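Local coordinates for MREC protein (Listeria monocytogenes, PDB 2J5U) that is probably involved in forming and maintaining bacterial cell shape, and assembles as a homooligomer of 24 subunits arranged as 12 dimers, at residues A73-R78 / M216-H221; V131-A137 / G147-G151. One frame throughout, in Å; residues are numbered along the deposited sequence.

Interaction 1: A73-R78 / M216-H221; sequences ASVISR and MYDLNH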
# COMPACT_ATOMS: atom_id res chain seq x y z
N ALA A 73 -30.44 -71.12 21.43
CA ALA A 73 -31.55 -72.00 21.74
C ALA A 73 -31.44 -73.36 21.05
O ALA A 73 -30.66 -73.55 20.12
CB ALA A 73 -32.87 -71.34 21.36
N SER A 74 -32.23 -74.31 21.53
CA SER A 74 -32.20 -75.64 20.94
C SER A 74 -33.58 -76.05 20.46
O SER A 74 -34.60 -75.67 21.04
CB SER A 74 -31.70 -76.66 21.97
OG SER A 74 -30.42 -76.31 22.45
N VAL A 75 -33.60 -76.83 19.39
CA VAL A 75 -34.84 -77.34 18.87
C VAL A 75 -35.28 -78.39 19.87
O VAL A 75 -34.51 -79.30 20.18
CB VAL A 75 -34.61 -78.04 17.53
CG1 VAL A 75 -35.90 -78.60 17.02
CG2 VAL A 75 -34.05 -77.07 16.53
N ILE A 76 -36.49 -78.28 20.42
CA ILE A 76 -36.96 -79.29 21.36
C ILE A 76 -38.07 -80.19 20.79
O ILE A 76 -38.50 -81.12 21.46
CB ILE A 76 -37.47 -78.68 22.66
CG1 ILE A 76 -38.69 -77.80 22.40
CG2 ILE A 76 -36.38 -77.86 23.29
CD1 ILE A 76 -39.26 -77.19 23.64
N SER A 77 -38.52 -79.93 19.57
CA SER A 77 -39.56 -80.76 18.97
C SER A 77 -39.75 -80.48 17.49
O SER A 77 -39.73 -79.33 17.06
CB SER A 77 -40.89 -80.57 19.69
OG SER A 77 -41.92 -81.32 19.05
N ARG A 78 -39.94 -81.54 16.72
CA ARG A 78 -40.14 -81.42 15.29
C ARG A 78 -40.97 -82.62 14.85
O ARG A 78 -40.61 -83.76 15.12
CB ARG A 78 -38.79 -81.39 14.57
CG ARG A 78 -38.88 -81.07 13.10
CD ARG A 78 -37.51 -80.80 12.53
NE ARG A 78 -37.57 -80.39 11.13
CZ ARG A 78 -36.52 -79.96 10.44
NH1 ARG A 78 -36.67 -79.60 9.18
NH2 ARG A 78 -35.32 -79.88 11.01
N MET A 216 -31.18 -77.28 6.72
CA MET A 216 -32.31 -77.29 7.62
C MET A 216 -32.95 -78.65 7.87
O MET A 216 -33.93 -78.76 8.61
CB MET A 216 -33.34 -76.27 7.12
CG MET A 216 -32.75 -74.87 7.07
SD MET A 216 -33.56 -73.78 5.93
CE MET A 216 -34.71 -73.16 6.94
N TYR A 217 -32.39 -79.70 7.28
CA TYR A 217 -32.94 -81.04 7.48
C TYR A 217 -32.69 -81.58 8.87
O TYR A 217 -33.45 -82.39 9.37
CB TYR A 217 -32.37 -82.03 6.46
CG TYR A 217 -32.85 -83.45 6.68
CD1 TYR A 217 -32.03 -84.40 7.31
CD2 TYR A 217 -34.14 -83.85 6.30
CE1 TYR A 217 -32.48 -85.71 7.55
CE2 TYR A 217 -34.60 -85.15 6.53
CZ TYR A 217 -33.77 -86.08 7.16
OH TYR A 217 -34.24 -87.35 7.40
N ASP A 218 -31.62 -81.12 9.50
CA ASP A 218 -31.30 -81.59 10.84
C ASP A 218 -30.92 -80.40 11.70
O ASP A 218 -29.79 -79.93 11.66
CB ASP A 218 -30.15 -82.60 10.76
CG ASP A 218 -29.83 -83.23 12.10
OD1 ASP A 218 -28.84 -84.00 12.15
OD2 ASP A 218 -30.53 -82.97 13.11
N LEU A 219 -31.86 -79.90 12.48
CA LEU A 219 -31.58 -78.73 13.30
C LEU A 219 -31.53 -79.08 14.77
O LEU A 219 -32.35 -79.85 15.25
CB LEU A 219 -32.66 -77.67 13.11
CG LEU A 219 -32.87 -77.10 11.71
CD1 LEU A 219 -34.19 -76.37 11.68
CD2 LEU A 219 -31.74 -76.18 11.35
N ASN A 220 -30.57 -78.51 15.47
CA ASN A 220 -30.46 -78.74 16.89
C ASN A 220 -30.17 -77.41 17.57
O ASN A 220 -31.05 -76.82 18.18
CB ASN A 220 -29.35 -79.72 17.22
CG ASN A 220 -29.25 -79.99 18.71
OD1 ASN A 220 -28.22 -80.45 19.20
ND2 ASN A 220 -30.33 -79.70 19.44
N HIS A 221 -28.93 -76.95 17.46
CA HIS A 221 -28.55 -75.68 18.06
C HIS A 221 -28.88 -74.54 17.11
O HIS A 221 -28.60 -74.61 15.91
CB HIS A 221 -27.09 -75.69 18.44
CG HIS A 221 -26.80 -76.61 19.58
ND1 HIS A 221 -27.49 -76.54 20.78
CD2 HIS A 221 -25.96 -77.67 19.69
CE1 HIS A 221 -27.08 -77.51 21.57
NE2 HIS A 221 -26.15 -78.21 20.94
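Arg78 spans the gap to the 216-221 loop and grips one backbone oxygen with both terminal nitrogens: NH1 lies 2.9 Å and NH2 3.0 Å from Met216 O. The acceptor sits in the guanidinium plane, at the end of the group, while the two nitrogens come to it from opposite faces of the carbonyl plane. Full extension makes this reach possible: CG is anti to the backbone N (chi1 -172°), and the chain stays stretched out to NE. Trp83 fixes the group further, its carbonyl taking a second bond from NH1 and its ring making a cation-pi contact with Arg78, while its indole NE1 bonds to Tyr217 O.

Leu219 lies between Arg78 and Val75, touching both. Its CB meets Val75 CG2 at 3.7 Å, and CD1 approaches Arg78 NH2 obliquely, at the same separation. Both Val75 and Leu219 also touch Val87 of strand 86-89. In Val75, CG1 is anti to the backbone N (chi1 178°), which leaves CG2 beside that nitrogen and 3.4 Å from Asn220 O.

Beside Val75 the two backbones meet. Val75 N donates to Asn220 O over 2.8 Å, and the same oxygen receives a CA-H...O contact from Ser74. Ser74 and His221 form an antiparallel non-hydrogen-bonded pair where strands 68-77 and 221-227 close the first barrel. Their side chains share a sheet face, and His221 ND1 gives Ser74 OG a weak bond, 3.4 Å long and bent to 126°, with the hydroxyl at the ring edge.

Thus the loop is held largely through its main-chain oxygens, and the positive charge of Arg78 is probably stabilised here by carbonyl dipoles and the indole pi electrons of Trp83; the carboxylate of Asp218 is not in contact with it.

Interaction 2: V131-A137 / G147-G151; sequences VKNRVSA and GIING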
# COMPACT_ATOMS: atom_id res chain seq x y z
N VAL A 131 -46.96 -70.36 1.17
CA VAL A 131 -46.68 -69.45 0.07
C VAL A 131 -46.53 -67.96 0.47
O VAL A 131 -45.92 -67.17 -0.25
CB VAL A 131 -47.78 -69.57 -1.02
CG1 VAL A 131 -49.09 -69.01 -0.51
CG2 VAL A 131 -47.35 -68.85 -2.27
N LYS A 132 -47.09 -67.59 1.61
CA LYS A 132 -47.00 -66.21 2.08
C LYS A 132 -45.65 -65.94 2.76
O LYS A 132 -45.29 -64.79 3.01
CB LYS A 132 -48.12 -65.93 3.10
CG LYS A 132 -49.55 -66.10 2.59
CD LYS A 132 -50.55 -66.18 3.78
CE LYS A 132 -50.17 -67.32 4.75
NZ LYS A 132 -51.19 -67.63 5.80
N ASN A 133 -44.91 -67.00 3.05
CA ASN A 133 -43.62 -66.86 3.72
C ASN A 133 -42.59 -66.15 2.85
O ASN A 133 -42.38 -66.51 1.70
CB ASN A 133 -43.13 -68.25 4.14
CG ASN A 133 -41.92 -68.19 5.02
OD1 ASN A 133 -41.83 -67.33 5.90
ND2 ASN A 133 -40.99 -69.11 4.82
N ARG A 134 -41.94 -65.12 3.40
CA ARG A 134 -40.97 -64.36 2.62
C ARG A 134 -39.95 -63.60 3.44
O ARG A 134 -40.14 -63.37 4.62
CB ARG A 134 -41.72 -63.39 1.70
CG ARG A 134 -42.81 -62.60 2.39
CD ARG A 134 -43.74 -61.94 1.38
NE ARG A 134 -43.17 -60.70 0.87
CZ ARG A 134 -43.45 -59.50 1.36
NH1 ARG A 134 -42.88 -58.41 0.84
NH2 ARG A 134 -44.33 -59.37 2.37
N VAL A 135 -38.84 -63.23 2.81
CA VAL A 135 -37.81 -62.45 3.50
C VAL A 135 -37.14 -61.50 2.50
O VAL A 135 -36.87 -61.86 1.36
CB VAL A 135 -36.77 -63.40 4.22
CG1 VAL A 135 -36.86 -64.76 3.66
CG2 VAL A 135 -35.36 -62.88 4.10
N SER A 136 -36.93 -60.25 2.93
CA SER A 136 -36.30 -59.23 2.09
C SER A 136 -34.81 -59.55 1.98
O SER A 136 -34.13 -59.69 3.00
CB SER A 136 -36.46 -57.85 2.72
OG SER A 136 -37.79 -57.55 3.07
N ALA A 137 -34.31 -59.62 0.76
CA ALA A 137 -32.91 -59.97 0.57
C ALA A 137 -32.15 -59.10 -0.40
O ALA A 137 -32.73 -58.40 -1.23
CB ALA A 137 -32.80 -61.44 0.13
N GLY A 147 -34.42 -57.97 -3.56
CA GLY A 147 -35.53 -58.80 -3.97
C GLY A 147 -36.19 -59.47 -2.78
O GLY A 147 -35.84 -59.21 -1.63
N ILE A 148 -37.16 -60.33 -3.07
CA ILE A 148 -37.87 -61.04 -2.02
C ILE A 148 -37.68 -62.55 -2.16
O ILE A 148 -37.91 -63.11 -3.23
CB ILE A 148 -39.37 -60.74 -2.07
CG1 ILE A 148 -39.61 -59.23 -2.08
CG2 ILE A 148 -40.05 -61.36 -0.88
CD1 ILE A 148 -39.11 -58.52 -0.83
N ILE A 149 -37.23 -63.20 -1.09
CA ILE A 149 -37.10 -64.64 -1.13
C ILE A 149 -38.53 -65.09 -0.86
O ILE A 149 -39.16 -64.65 0.10
CB ILE A 149 -36.19 -65.17 -0.01
CG1 ILE A 149 -34.74 -64.74 -0.23
CG2 ILE A 149 -36.33 -66.69 0.08
CD1 ILE A 149 -34.08 -65.39 -1.38
N ASN A 150 -39.06 -65.97 -1.71
CA ASN A 150 -40.43 -66.39 -1.54
C ASN A 150 -40.74 -67.69 -2.26
O ASN A 150 -41.09 -67.68 -3.43
CB ASN A 150 -41.34 -65.29 -2.07
CG ASN A 150 -42.80 -65.64 -1.97
OD1 ASN A 150 -43.55 -65.48 -2.92
ND2 ASN A 150 -43.21 -66.13 -0.81
N GLY A 151 -40.60 -68.80 -1.55
CA GLY A 151 -40.89 -70.08 -2.17
C GLY A 151 -39.75 -71.07 -2.11
O GLY A 151 -38.60 -70.74 -2.42
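Asn150 ND2 is shared between two carbonyls of the turn leading into strand 135-139, donating to Asn133 O at 2.7 Å and to Val131 O at 3.0 Å. Both oxygens lie close to the amide plane, one for each N-H, although the nitrogen stands above each carbonyl plane. The bond to Val131 O is nearly straight (169°), the one to Asn133 O more bent. With CG anti to the backbone N (chi1 178°), the amide extends to the turn, and its OD1 accepts from Lys162 NZ, which fixes the flip.

Beyond this the segments zip into the antiparallel beta hairpin 135-139/145-153, part of the second six-stranded barrel. Val135 and Ile149 form a hydrogen-bonded pair, as do Ala137 and Gly147, with Ser136 and Ile148 the non-hydrogen-bonded pair between them. On the face carrying Val135, Ala137 and Ile149, Val135 CG1 lies alongside Ile149 CB at 3.8 Å, and Ala137 CB meets Ile149 CG1. Ile191 packs against Val135 and Ala137 there. Ser136 and Ile148 point to the opposite face; Arg134, just before the strand, crosses Ile148 obliquely, bending at chi3 (-82°) to bring NE within 3.6 Å of Ile148 CG2, which lies at the guanidinium edge. Ile148 also packs on Pro80 of the second subunit.

In the fold
The two contacts belong to different barrels of one chain, their centres about 22 Å apart and their nearest atoms about 8 Å apart, without touching. Interaction 1 is a surface contact that brings together segments 138 residues apart, at the seam between the first and last strands of its barrel. Interaction 2, local and partly buried, joins neighbouring strands of a hairpin and falls within the sequence that interaction 1 brackets. Regular backbone pairing and an apolar face dominate interaction 2, whereas interaction 1 has little strand pairing and relies more on a long charged side chain. In both, side-chain nitrogens bind main-chain carbonyls of a loop or turn. Only interaction 2 meets a second subunit.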